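Local structure of iron-regulated ABC transporter siderophore-binding protein SirA (Staphylococcus aureus subsp. aureus, 3MWF) at residues 48-53 and 267-272; 84-89 and 125-130; 145-150 and 282-287; 221-226 and 249-254. The protein binds the siderophore staphyloferrin B and, as the binding protein of an iron-regulated ABC transporter, probably hands the iron complex over for uptake. One frame throughout, in Å; residues are numbered along the deposited sequence.

Contact 1: 48-53 and 267-272; sequences SWTQKP and DEITWN. With SE8 (5-[(2-{[(3S)-5-{[(2S)-2-amino-2-carboxyethyl]amino}-3-carboxy-3-hydroxy-5-oxopentanoyl]amino}ethyl)amino]-2,5-dioxopentanoic acid), chain C.
Ile269 lays its CD1 methyl over the flat amide of Gln51, 3.4 Å from CD and nearly as close to the oxygen as to the nitrogen. An amide face accepts a methyl readily while its polar atoms bond elsewhere, and Gln51 OE1 indeed takes the N-H of Glu56. Thr50 and Glu268 approach from opposite directions, Thr50 CG2 lying 3.7 Å from Glu268 OE2. With OG1 held between the backbone N and the carbonyl carbon (chi1 62°), the hydroxyl of Thr50 reaches a water 2.8 Å away, and that water donates to Glu268 OE2 at 2.6 Å. The other carboxylate oxygen, OE1, bonds Ser228. Asp267 caps the helix start, its OD1 accepting from Ile269 N with the anti lone pair. Both segments reach the siderophore. Trp49 covers its amide nitrogen N4 with one ring face, CH2 lying 3.4 Å from N4, and Asn272 ND2 donates to carboxylate oxygen O24 at 2.8 Å. Rings suit the flat amide, and a carboxamide N-H suits an anion. Across the segments themselves, methyl packing and one water stand in for direct hydrogen bonds, consistent with two walls of a binding cleft that meet here through packing and a shared water.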
# COMPACT_ATOMS: atom_id res chain seq x y z
N SER A 48 5.86 -4.22 11.74
CA SER A 48 4.74 -4.49 10.86
C SER A 48 3.42 -4.18 11.54
O SER A 48 3.30 -4.23 12.77
CB SER A 48 4.78 -5.96 10.40
OG SER A 48 4.86 -6.83 11.54
N TRP A 49 2.39 -3.88 10.75
CA TRP A 49 1.12 -3.54 11.33
C TRP A 49 0.42 -4.74 11.98
O TRP A 49 -0.31 -4.59 12.98
CB TRP A 49 0.18 -3.01 10.25
CG TRP A 49 0.47 -1.63 9.72
CD1 TRP A 49 0.85 -1.31 8.45
CD2 TRP A 49 0.39 -0.40 10.45
NE1 TRP A 49 1.04 0.06 8.33
CE2 TRP A 49 0.73 0.64 9.53
CE3 TRP A 49 0.03 -0.07 11.76
CZ2 TRP A 49 0.75 2.00 9.90
CZ3 TRP A 49 0.06 1.29 12.14
CH2 TRP A 49 0.40 2.31 11.20
N THR A 50 0.61 -5.90 11.38
CA THR A 50 0.10 -7.16 11.95
C THR A 50 1.25 -8.15 11.86
O THR A 50 2.30 -7.82 11.30
CB THR A 50 -1.12 -7.72 11.18
OG1 THR A 50 -0.72 -8.01 9.82
CG2 THR A 50 -2.31 -6.75 11.22
N GLN A 51 1.06 -9.37 12.39
CA GLN A 51 2.17 -10.34 12.44
C GLN A 51 3.42 -9.70 13.07
O GLN A 51 4.52 -9.98 12.64
CB GLN A 51 2.51 -10.87 11.05
CG GLN A 51 1.31 -11.55 10.38
CD GLN A 51 1.63 -12.13 9.03
OE1 GLN A 51 2.60 -11.75 8.38
NE2 GLN A 51 0.80 -13.09 8.59
N LYS A 52 3.22 -8.90 14.11
CA LYS A 52 4.34 -8.14 14.68
C LYS A 52 5.43 -9.08 15.18
O LYS A 52 5.11 -10.15 15.70
CB LYS A 52 3.85 -7.29 15.85
CG LYS A 52 2.82 -6.25 15.49
CD LYS A 52 2.57 -5.32 16.68
CE LYS A 52 1.57 -4.24 16.29
NZ LYS A 52 1.65 -3.07 17.24
N PRO A 53 6.69 -8.67 15.10
CA PRO A 53 7.21 -7.37 14.63
C PRO A 53 7.51 -7.29 13.14
O PRO A 53 7.81 -6.19 12.66
CB PRO A 53 8.52 -7.25 15.42
CG PRO A 53 9.00 -8.62 15.49
CD PRO A 53 7.77 -9.47 15.72
N ASP A 267 -6.25 -11.10 1.61
CA ASP A 267 -5.17 -10.94 2.59
C ASP A 267 -4.89 -9.46 2.78
O ASP A 267 -4.43 -8.80 1.84
CB ASP A 267 -3.90 -11.63 2.09
CG ASP A 267 -2.91 -11.84 3.19
OD1 ASP A 267 -2.61 -10.89 3.96
OD2 ASP A 267 -2.45 -12.98 3.34
N GLU A 268 -5.16 -8.94 3.97
CA GLU A 268 -4.91 -7.51 4.25
C GLU A 268 -3.45 -7.08 4.02
O GLU A 268 -3.19 -5.91 3.73
CB GLU A 268 -5.34 -7.12 5.68
CG GLU A 268 -4.53 -7.88 6.77
CD GLU A 268 -4.94 -7.54 8.18
OE1 GLU A 268 -5.39 -6.43 8.49
OE2 GLU A 268 -4.79 -8.43 9.03
N ILE A 269 -2.50 -8.02 4.17
CA ILE A 269 -1.08 -7.65 4.01
C ILE A 269 -0.78 -7.34 2.55
O ILE A 269 -0.22 -6.29 2.24
CB ILE A 269 -0.15 -8.76 4.56
CG1 ILE A 269 -0.44 -8.93 6.05
CG2 ILE A 269 1.32 -8.40 4.32
CD1 ILE A 269 0.25 -10.18 6.64
N THR A 270 -1.22 -8.23 1.67
CA THR A 270 -1.10 -8.02 0.22
C THR A 270 -1.88 -6.79 -0.26
O THR A 270 -1.37 -5.99 -1.07
CB THR A 270 -1.61 -9.25 -0.51
OG1 THR A 270 -0.71 -10.32 -0.21
CG2 THR A 270 -1.63 -9.05 -2.05
N TRP A 271 -3.10 -6.66 0.24
CA TRP A 271 -4.04 -5.69 -0.29
C TRP A 271 -3.88 -4.29 0.27
O TRP A 271 -4.39 -3.33 -0.33
CB TRP A 271 -5.49 -6.18 -0.15
CG TRP A 271 -5.82 -7.16 -1.24
CD1 TRP A 271 -5.46 -8.48 -1.31
CD2 TRP A 271 -6.52 -6.87 -2.45
NE1 TRP A 271 -5.91 -9.04 -2.49
CE2 TRP A 271 -6.55 -8.06 -3.22
CE3 TRP A 271 -7.12 -5.70 -2.98
CZ2 TRP A 271 -7.19 -8.13 -4.47
CZ3 TRP A 271 -7.75 -5.77 -4.22
CH2 TRP A 271 -7.78 -6.98 -4.96
N ASN A 272 -3.18 -4.14 1.40
CA ASN A 272 -2.98 -2.80 1.93
C ASN A 272 -1.78 -2.60 2.84
O ASN A 272 -1.09 -1.56 2.75
CB ASN A 272 -4.23 -2.34 2.73
CG ASN A 272 -4.16 -0.86 3.04
OD1 ASN A 272 -3.95 -0.04 2.13
ND2 ASN A 272 -4.34 -0.51 4.30
C1 SE8 C . -2.86 4.18 11.37
C2 SE8 C . -3.93 3.13 11.33
C3 SE8 C . -3.33 1.75 11.15
N4 SE8 C . -2.68 1.57 9.86
C5 SE8 C . -3.31 1.06 8.82
C6 SE8 C . -2.58 1.08 7.50
C7 SE8 C . -2.76 2.43 6.81
C8 SE8 C . -1.85 2.45 5.56
C9 SE8 C . -2.08 3.64 4.63
N10 SE8 C . -2.40 4.81 5.18
C11 SE8 C . -2.58 5.95 4.32
C12 SE8 C . -1.58 7.05 4.65
N13 SE8 C . -2.00 8.35 4.15
C14 SE8 C . -2.87 9.18 4.79
C15 SE8 C . -3.13 8.99 6.26
C16 SE8 C . -4.13 7.86 6.27
C17 SE8 C . -4.07 6.94 7.45
C18 SE8 C . -5.34 6.83 8.16
O19 SE8 C . -2.17 4.29 12.42
O20 SE8 C . -2.73 4.94 10.39
N21 SE8 C . -4.86 3.44 10.22
O22 SE8 C . -4.42 0.58 8.87
C23 SE8 C . -4.22 2.65 6.46
O24 SE8 C . -4.72 2.03 5.49
O25 SE8 C . -4.91 3.45 7.14
O26 SE8 C . -2.41 3.48 7.73
O27 SE8 C . -1.95 3.49 3.42
O28 SE8 C . -3.48 10.07 4.23
O29 SE8 C . -3.09 6.24 7.71
O30 SE8 C . -5.55 5.80 8.80
O31 SE8 C . -6.20 7.74 8.07
O HOH W 1 -2.65 -9.91 9.11

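Contact 2: 84-89 and 125-130; sequences PDLIVA and KALGKE
Leu86 of strand 86-90 packs against Ala126 and Leu127 in the last turn of helix 116-127, a helix-on-sheet contact of the Rossmann-like alpha/beta layering in which helices cover a largely parallel sheet. The cross-segment contact is wholly apolar. One methyl, Leu86 CD2, does the touching. It meets the CB of Ala126 at 3.7 Å and also the CD2 branch of Leu127, whose side chain runs at about a right angle to that of Leu86. CG of Leu86 stands opposite its own backbone N (chi1 -180°), which carries the branched end outward from the sheet to the helix. Alanine suits the near side of the helix because its short side chain allows the strand close, the backbones of Leu86 and Ala126 being 8.0 Å apart at their CA atoms. Leu127 adds reach from the flank, and Val24 and Val108 of the two adjoining strands extend the greasy surface around Leu86.

The polar bonds run within the sheet and at the turns, and none crosses between the two segments. Within the sheet, Leu86 and Val88 share backbone hydrogen bonds with Val25, while Ile87 pairs with Val108. Just ahead of the strand, both carboxylate oxygens of Asp85 are used, OD1 by the amide of Arg23 and OD2 by that of Lys22, so an acidic residue fits this turn. Helix 116-127 closes with a Schellman motif at Gly128, whose positive phi of 60° is easy for a residue without a side chain. The carbonyl O of Gly128 accepts from Lys20 NZ.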
# COMPACT_ATOMS: atom_id res chain seq x y z
N PRO A 84 22.49 5.08 11.49
CA PRO A 84 22.16 4.92 10.08
C PRO A 84 22.88 5.95 9.22
O PRO A 84 23.30 7.01 9.72
CB PRO A 84 20.65 5.19 10.04
CG PRO A 84 20.37 6.03 11.23
CD PRO A 84 21.45 5.80 12.24
N ASP A 85 23.05 5.63 7.95
CA ASP A 85 23.51 6.62 6.99
C ASP A 85 22.40 7.12 6.07
O ASP A 85 22.62 8.04 5.27
CB ASP A 85 24.77 6.17 6.23
CG ASP A 85 24.67 4.78 5.67
OD1 ASP A 85 23.55 4.31 5.38
OD2 ASP A 85 25.73 4.15 5.48
N LEU A 86 21.21 6.53 6.19
CA LEU A 86 20.04 6.98 5.43
C LEU A 86 18.77 6.59 6.17
O LEU A 86 18.65 5.45 6.66
CB LEU A 86 20.02 6.34 4.04
CG LEU A 86 18.85 6.73 3.12
CD1 LEU A 86 18.90 8.23 2.79
CD2 LEU A 86 18.86 5.88 1.87
N ILE A 87 17.86 7.55 6.30
CA ILE A 87 16.53 7.28 6.86
C ILE A 87 15.51 7.53 5.77
O ILE A 87 15.58 8.56 5.10
CB ILE A 87 16.24 8.15 8.10
CG1 ILE A 87 17.29 7.84 9.18
CG2 ILE A 87 14.77 7.96 8.61
CD1 ILE A 87 17.34 8.91 10.28
N VAL A 88 14.57 6.60 5.58
CA VAL A 88 13.50 6.82 4.60
C VAL A 88 12.19 7.05 5.38
O VAL A 88 11.73 6.19 6.14
CB VAL A 88 13.32 5.61 3.61
CG1 VAL A 88 12.20 5.88 2.60
CG2 VAL A 88 14.62 5.32 2.85
N ALA A 89 11.62 8.24 5.20
CA ALA A 89 10.49 8.72 5.99
C ALA A 89 9.37 9.06 5.03
O ALA A 89 9.55 8.96 3.82
CB ALA A 89 10.88 9.98 6.79
N LYS A 125 17.37 6.20 -6.15
CA LYS A 125 18.29 7.34 -6.19
C LYS A 125 19.13 7.47 -4.91
O LYS A 125 20.34 7.67 -4.97
CB LYS A 125 17.54 8.64 -6.49
CG LYS A 125 18.48 9.80 -6.83
CD LYS A 125 17.76 10.93 -7.57
CE LYS A 125 18.65 12.18 -7.71
NZ LYS A 125 19.97 11.90 -8.38
N ALA A 126 18.48 7.33 -3.75
CA ALA A 126 19.12 7.52 -2.47
C ALA A 126 20.16 6.45 -2.20
O ALA A 126 21.20 6.73 -1.58
CB ALA A 126 18.07 7.56 -1.35
N LEU A 127 19.88 5.24 -2.68
CA LEU A 127 20.73 4.07 -2.39
C LEU A 127 21.81 3.79 -3.44
O LEU A 127 22.62 2.87 -3.26
CB LEU A 127 19.88 2.81 -2.21
CG LEU A 127 19.02 2.75 -0.94
CD1 LEU A 127 17.99 1.64 -1.06
CD2 LEU A 127 19.92 2.49 0.24
N GLY A 128 21.81 4.58 -4.52
CA GLY A 128 22.61 4.31 -5.72
C GLY A 128 22.23 2.98 -6.34
O GLY A 128 23.10 2.18 -6.73
N LYS A 129 20.93 2.71 -6.39
CA LYS A 129 20.39 1.50 -7.01
C LYS A 129 19.38 1.87 -8.10
O LYS A 129 18.33 1.21 -8.25
CB LYS A 129 19.73 0.61 -5.95
CG LYS A 129 20.66 0.08 -4.87
CD LYS A 129 21.52 -1.07 -5.33
CE LYS A 129 22.32 -1.61 -4.16
NZ LYS A 129 23.36 -2.56 -4.62
N GLU A 130 19.70 2.90 -8.88
CA GLU A 130 18.80 3.41 -9.91
C GLU A 130 18.46 2.39 -10.99
O GLU A 130 17.29 2.26 -11.38
CB GLU A 130 19.35 4.68 -10.55
CG GLU A 130 19.19 5.89 -9.66
CD GLU A 130 19.70 7.16 -10.29
OE1 GLU A 130 19.25 7.50 -11.41
OE2 GLU A 130 20.55 7.84 -9.67

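Contact 3: 145-150 and 282-287; sequences AAFQKD and KLIDDL
Phe147 points its ring from helix 130-155 toward helix 277-290, where Ile284 and Leu287, one turn apart, receive it. Both aliphatic groups come at the ring obliquely. The CG2 branch of Ile284 lies beside the root of the ring, 4.1 Å from CD1 and almost as near to CB. Farther out, CE1 of Phe147 comes to 3.8 Å from the CB of Leu287, and here the two side chains stand at about a right angle. Phe147 reaches both because its CG is opposite the backbone N (chi1 -180°), sending the ring outward across the gap between the helices. The CA atoms of Phe147 and Ile284 are 7.6 Å apart, so a large flat ring fills the spacing while the partners need offer little more than a methyl and a methylene. Branching at CB suits Ile284, since CG2 sits close to the helix backbone, right where the ring begins. Leu287 touches with its CB alone; its CD2 branch packs on Trp271, and the side chain also touches Leu185.

Tyr288 completes the aromatic part of the site: its ring meets Phe147 edge-to-face, while its hydroxyl hydrogen-bonds Asp150 OD2. At the flank of the interface a salt bridge between Asp285 OD1 and Lys143 NZ ties the same two helices. Helix 277-290 is thus a middle layer, with the long helix 130-155 on one flank, helix 268-273 touching it through Thr270 and Trp271, and helix 179-187 meeting Leu283 and Leu287 through Ala181 and Leu185.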
# COMPACT_ATOMS: atom_id res chain seq x y z
N ALA A 145 0.73 -4.61 -18.03
CA ALA A 145 0.37 -4.73 -19.47
C ALA A 145 -0.23 -6.10 -19.80
O ALA A 145 -1.26 -6.18 -20.49
CB ALA A 145 1.59 -4.42 -20.37
N ALA A 146 0.39 -7.17 -19.30
CA ALA A 146 -0.13 -8.52 -19.48
C ALA A 146 -1.49 -8.71 -18.84
O ALA A 146 -2.36 -9.38 -19.39
CB ALA A 146 0.86 -9.57 -18.93
N PHE A 147 -1.68 -8.13 -17.65
CA PHE A 147 -2.98 -8.26 -17.01
C PHE A 147 -4.09 -7.60 -17.84
O PHE A 147 -5.19 -8.16 -17.97
CB PHE A 147 -2.99 -7.65 -15.60
CG PHE A 147 -4.34 -7.79 -14.93
CD1 PHE A 147 -4.66 -8.93 -14.19
CD2 PHE A 147 -5.32 -6.79 -15.09
CE1 PHE A 147 -5.90 -9.09 -13.61
CE2 PHE A 147 -6.59 -6.95 -14.50
CZ PHE A 147 -6.88 -8.08 -13.76
N GLN A 148 -3.81 -6.42 -18.35
CA GLN A 148 -4.79 -5.69 -19.19
C GLN A 148 -5.17 -6.52 -20.42
O GLN A 148 -6.36 -6.64 -20.73
CB GLN A 148 -4.22 -4.34 -19.60
CG GLN A 148 -4.16 -3.37 -18.40
CD GLN A 148 -3.97 -1.95 -18.79
OE1 GLN A 148 -3.32 -1.17 -18.08
NE2 GLN A 148 -4.53 -1.57 -19.93
N LYS A 149 -4.18 -7.13 -21.05
CA LYS A 149 -4.44 -8.03 -22.19
C LYS A 149 -5.33 -9.22 -21.82
O LYS A 149 -6.31 -9.50 -22.51
CB LYS A 149 -3.13 -8.52 -22.83
CG LYS A 149 -2.28 -7.43 -23.47
CD LYS A 149 -1.15 -8.07 -24.33
CE LYS A 149 0.14 -7.23 -24.37
NZ LYS A 149 -0.10 -5.76 -24.42
N ASP A 150 -5.01 -9.90 -20.73
CA ASP A 150 -5.77 -11.06 -20.27
C ASP A 150 -7.18 -10.69 -19.80
O ASP A 150 -8.13 -11.45 -19.98
CB ASP A 150 -5.01 -11.78 -19.16
CG ASP A 150 -3.64 -12.31 -19.61
OD1 ASP A 150 -3.47 -12.56 -20.83
OD2 ASP A 150 -2.74 -12.48 -18.76
N LYS A 282 2.17 -9.61 -6.11
CA LYS A 282 1.25 -10.53 -5.48
C LYS A 282 -0.24 -10.17 -5.62
O LYS A 282 -1.08 -11.04 -5.78
CB LYS A 282 1.62 -10.71 -4.01
CG LYS A 282 0.88 -11.82 -3.32
CD LYS A 282 1.58 -13.14 -3.60
CE LYS A 282 1.11 -14.19 -2.63
NZ LYS A 282 -0.24 -14.67 -3.03
N LEU A 283 -0.56 -8.89 -5.52
CA LEU A 283 -1.94 -8.44 -5.68
C LEU A 283 -2.45 -8.78 -7.10
O LEU A 283 -3.54 -9.36 -7.25
CB LEU A 283 -2.05 -6.93 -5.35
CG LEU A 283 -3.46 -6.34 -5.20
CD1 LEU A 283 -3.40 -4.99 -4.46
CD2 LEU A 283 -4.16 -6.16 -6.56
N ILE A 284 -1.63 -8.53 -8.10
CA ILE A 284 -1.98 -8.86 -9.50
C ILE A 284 -2.21 -10.38 -9.65
O ILE A 284 -3.20 -10.82 -10.27
CB ILE A 284 -0.92 -8.33 -10.50
CG1 ILE A 284 -0.85 -6.78 -10.45
CG2 ILE A 284 -1.31 -8.75 -11.92
CD1 ILE A 284 0.35 -6.10 -11.19
N ASP A 285 -1.34 -11.18 -9.04
CA ASP A 285 -1.55 -12.64 -9.02
C ASP A 285 -2.88 -13.01 -8.38
O ASP A 285 -3.60 -13.88 -8.88
CB ASP A 285 -0.43 -13.34 -8.23
CG ASP A 285 0.85 -13.47 -9.01
OD1 ASP A 285 0.88 -13.24 -10.24
OD2 ASP A 285 1.85 -13.83 -8.34
N ASP A 286 -3.20 -12.36 -7.25
CA ASP A 286 -4.46 -12.57 -6.56
C ASP A 286 -5.65 -12.33 -7.48
O ASP A 286 -6.62 -13.09 -7.46
CB ASP A 286 -4.58 -11.65 -5.35
CG ASP A 286 -3.92 -12.22 -4.11
OD1 ASP A 286 -3.39 -13.35 -4.19
OD2 ASP A 286 -3.94 -11.53 -3.06
N LEU A 287 -5.58 -11.26 -8.26
CA LEU A 287 -6.63 -10.91 -9.21
C LEU A 287 -6.86 -11.98 -10.28
O LEU A 287 -8.01 -12.32 -10.56
CB LEU A 287 -6.32 -9.57 -9.86
CG LEU A 287 -6.49 -8.35 -8.95
CD1 LEU A 287 -5.94 -7.15 -9.70
CD2 LEU A 287 -7.96 -8.15 -8.55

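Contact 4: 221-226 and 249-254; sequences DHIFVV and KEWKNL
The carbonyl oxygen of Lys249 is gripped twice by Asn253. The side-chain ND2 donates to it at 2.8 Å along a nearly straight N-H line of 169°, with the oxygen close to the amide plane, and the backbone N of Asn253 adds a weak bond. Asparagine fits here because its short carboxamide can fold back and reinforce a helical turn whose own backbone bonds are partly weak. That turn presents Trp251 to the sheet, and Leu254, just after it at the N-cap of helix 255-258, adds a second apolar side chain.

Trp251 extends its six-membered ring to the strand, with CG opposite the backbone N (chi1 180°). Val225 CG2 lies at the ring edge, near its plane, 4.0 Å from Trp251 CH2, the far corner, while Ile223 CG2 approaches obliquely. Leu254 CD1 sits 3.5 Å above one face of the indole, toward the rim, and is 3.7 Å from the CD1 of Ile223, the two side chains meeting at about a right angle.

The contact belongs to a beta-alpha-beta crossover. Strand 222-227 leads through helices 236-246, 249-253 and 255-258 to strand 262-263, its parallel neighbour, and Ile223 and Val225 are the alternate residues that face the returning helical turn. Beta-branched side chains suit this strand, giving the wide indole a compact wall. Phe224, between them, points to the other side of the sheet, where the CD2 of His222 lies over one face of its ring and Trp271 packs against it. Ile223 also touches Ala256, and Trp251 touches Val257.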
# COMPACT_ATOMS: atom_id res chain seq x y z
N ASP A 221 -18.83 -3.18 -10.66
CA ASP A 221 -19.05 -4.52 -11.26
C ASP A 221 -18.42 -5.65 -10.44
O ASP A 221 -18.92 -6.77 -10.45
CB ASP A 221 -18.51 -4.54 -12.67
CG ASP A 221 -19.12 -3.46 -13.53
OD1 ASP A 221 -20.36 -3.28 -13.46
OD2 ASP A 221 -18.36 -2.78 -14.22
N HIS A 222 -17.33 -5.36 -9.74
CA HIS A 222 -16.71 -6.30 -8.81
C HIS A 222 -16.21 -5.54 -7.58
O HIS A 222 -15.62 -4.46 -7.71
CB HIS A 222 -15.53 -7.01 -9.48
CG HIS A 222 -15.13 -8.27 -8.77
ND1 HIS A 222 -15.52 -9.52 -9.19
CD2 HIS A 222 -14.43 -8.45 -7.62
CE1 HIS A 222 -15.08 -10.43 -8.33
NE2 HIS A 222 -14.41 -9.80 -7.37
N ILE A 223 -16.40 -6.15 -6.41
CA ILE A 223 -16.01 -5.51 -5.14
C ILE A 223 -15.04 -6.41 -4.41
O ILE A 223 -15.26 -7.61 -4.29
CB ILE A 223 -17.26 -5.19 -4.27
CG1 ILE A 223 -18.11 -4.09 -4.93
CG2 ILE A 223 -16.85 -4.81 -2.81
CD1 ILE A 223 -19.44 -3.80 -4.19
N PHE A 224 -13.95 -5.81 -3.93
CA PHE A 224 -12.91 -6.53 -3.23
C PHE A 224 -13.01 -6.14 -1.78
O PHE A 224 -12.90 -4.95 -1.46
CB PHE A 224 -11.56 -6.11 -3.83
CG PHE A 224 -11.43 -6.47 -5.28
CD1 PHE A 224 -11.09 -7.78 -5.64
CD2 PHE A 224 -11.71 -5.54 -6.29
CE1 PHE A 224 -11.00 -8.14 -6.96
CE2 PHE A 224 -11.61 -5.88 -7.64
CZ PHE A 224 -11.24 -7.20 -7.98
N VAL A 225 -13.25 -7.12 -0.91
CA VAL A 225 -13.47 -6.81 0.51
C VAL A 225 -12.24 -7.14 1.36
O VAL A 225 -11.77 -8.28 1.34
CB VAL A 225 -14.70 -7.57 1.04
CG1 VAL A 225 -14.86 -7.40 2.55
CG2 VAL A 225 -15.96 -7.08 0.34
N VAL A 226 -11.77 -6.17 2.14
CA VAL A 226 -10.60 -6.35 3.03
C VAL A 226 -11.03 -6.10 4.47
O VAL A 226 -11.56 -5.03 4.79
CB VAL A 226 -9.45 -5.36 2.68
CG1 VAL A 226 -8.22 -5.64 3.55
CG2 VAL A 226 -9.07 -5.42 1.22
N LYS A 249 -29.90 -3.44 3.38
CA LYS A 249 -30.54 -3.40 2.05
C LYS A 249 -29.66 -2.68 1.02
O LYS A 249 -29.67 -3.04 -0.16
CB LYS A 249 -31.93 -2.75 2.12
CG LYS A 249 -31.96 -1.30 2.61
CD LYS A 249 -32.91 -0.40 1.80
CE LYS A 249 -34.39 -0.77 1.89
NZ LYS A 249 -35.21 0.07 0.94
N GLU A 250 -28.90 -1.69 1.49
CA GLU A 250 -27.98 -0.96 0.58
C GLU A 250 -26.93 -1.88 -0.02
O GLU A 250 -26.67 -1.84 -1.22
CB GLU A 250 -27.29 0.22 1.30
CG GLU A 250 -28.22 1.38 1.69
CD GLU A 250 -28.95 1.20 3.03
OE1 GLU A 250 -28.78 0.16 3.72
OE2 GLU A 250 -29.68 2.15 3.41
N TRP A 251 -26.34 -2.75 0.81
CA TRP A 251 -25.33 -3.65 0.31
C TRP A 251 -25.95 -4.62 -0.71
O TRP A 251 -25.38 -4.90 -1.75
CB TRP A 251 -24.70 -4.41 1.49
CG TRP A 251 -23.64 -5.38 1.08
CD1 TRP A 251 -23.80 -6.72 0.85
CD2 TRP A 251 -22.24 -5.10 0.88
NE1 TRP A 251 -22.60 -7.29 0.52
CE2 TRP A 251 -21.62 -6.31 0.54
CE3 TRP A 251 -21.45 -3.94 0.99
CZ2 TRP A 251 -20.25 -6.41 0.27
CZ3 TRP A 251 -20.07 -4.03 0.73
CH2 TRP A 251 -19.49 -5.26 0.37
N LYS A 252 -27.14 -5.10 -0.39
CA LYS A 252 -27.78 -6.11 -1.23
C LYS A 252 -28.18 -5.56 -2.60
O LYS A 252 -28.39 -6.32 -3.54
CB LYS A 252 -28.95 -6.72 -0.49
CG LYS A 252 -28.43 -7.44 0.74
CD LYS A 252 -29.52 -7.96 1.63
CE LYS A 252 -28.88 -8.63 2.84
NZ LYS A 252 -27.53 -9.23 2.49
N ASN A 253 -28.20 -4.24 -2.71
CA ASN A 253 -28.54 -3.58 -3.98
C ASN A 253 -27.34 -3.20 -4.84
O ASN A 253 -27.51 -2.81 -6.00
CB ASN A 253 -29.45 -2.39 -3.73
CG ASN A 253 -30.90 -2.80 -3.59
OD1 ASN A 253 -31.65 -2.76 -4.55
ND2 ASN A 253 -31.28 -3.25 -2.41
N LEU A 254 -26.13 -3.37 -4.31
CA LEU A 254 -24.94 -3.13 -5.12
C LEU A 254 -24.93 -4.09 -6.31
O LEU A 254 -25.26 -5.28 -6.16
CB LEU A 254 -23.66 -3.32 -4.29
CG LEU A 254 -23.47 -2.34 -3.13
CD1 LEU A 254 -22.35 -2.82 -2.21
CD2 LEU A 254 -23.14 -0.94 -3.66

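Overall arrangement
Contacts 2, 3 and 4 are buried and purely apolar across their segments, whereas contact 1 lies at the surface of the ligand cleft and mixes methyl packing with a water bridge. Contacts 2 and 4 each set a strand of a central sheet against helix, in separate sheets with centres about 41 Å apart, on opposite sides of the chain's centre. Contact 3 pairs two helices instead. Contacts 1, 3 and 4 touch one another: Trp271 is the residue through which contact 1 touches both of the others, and Leu287 of contact 3 also meets Phe224 of contact 4. Contact 2 touches none of the others, though helices 116-127 and 130-155 follow each other in the chain.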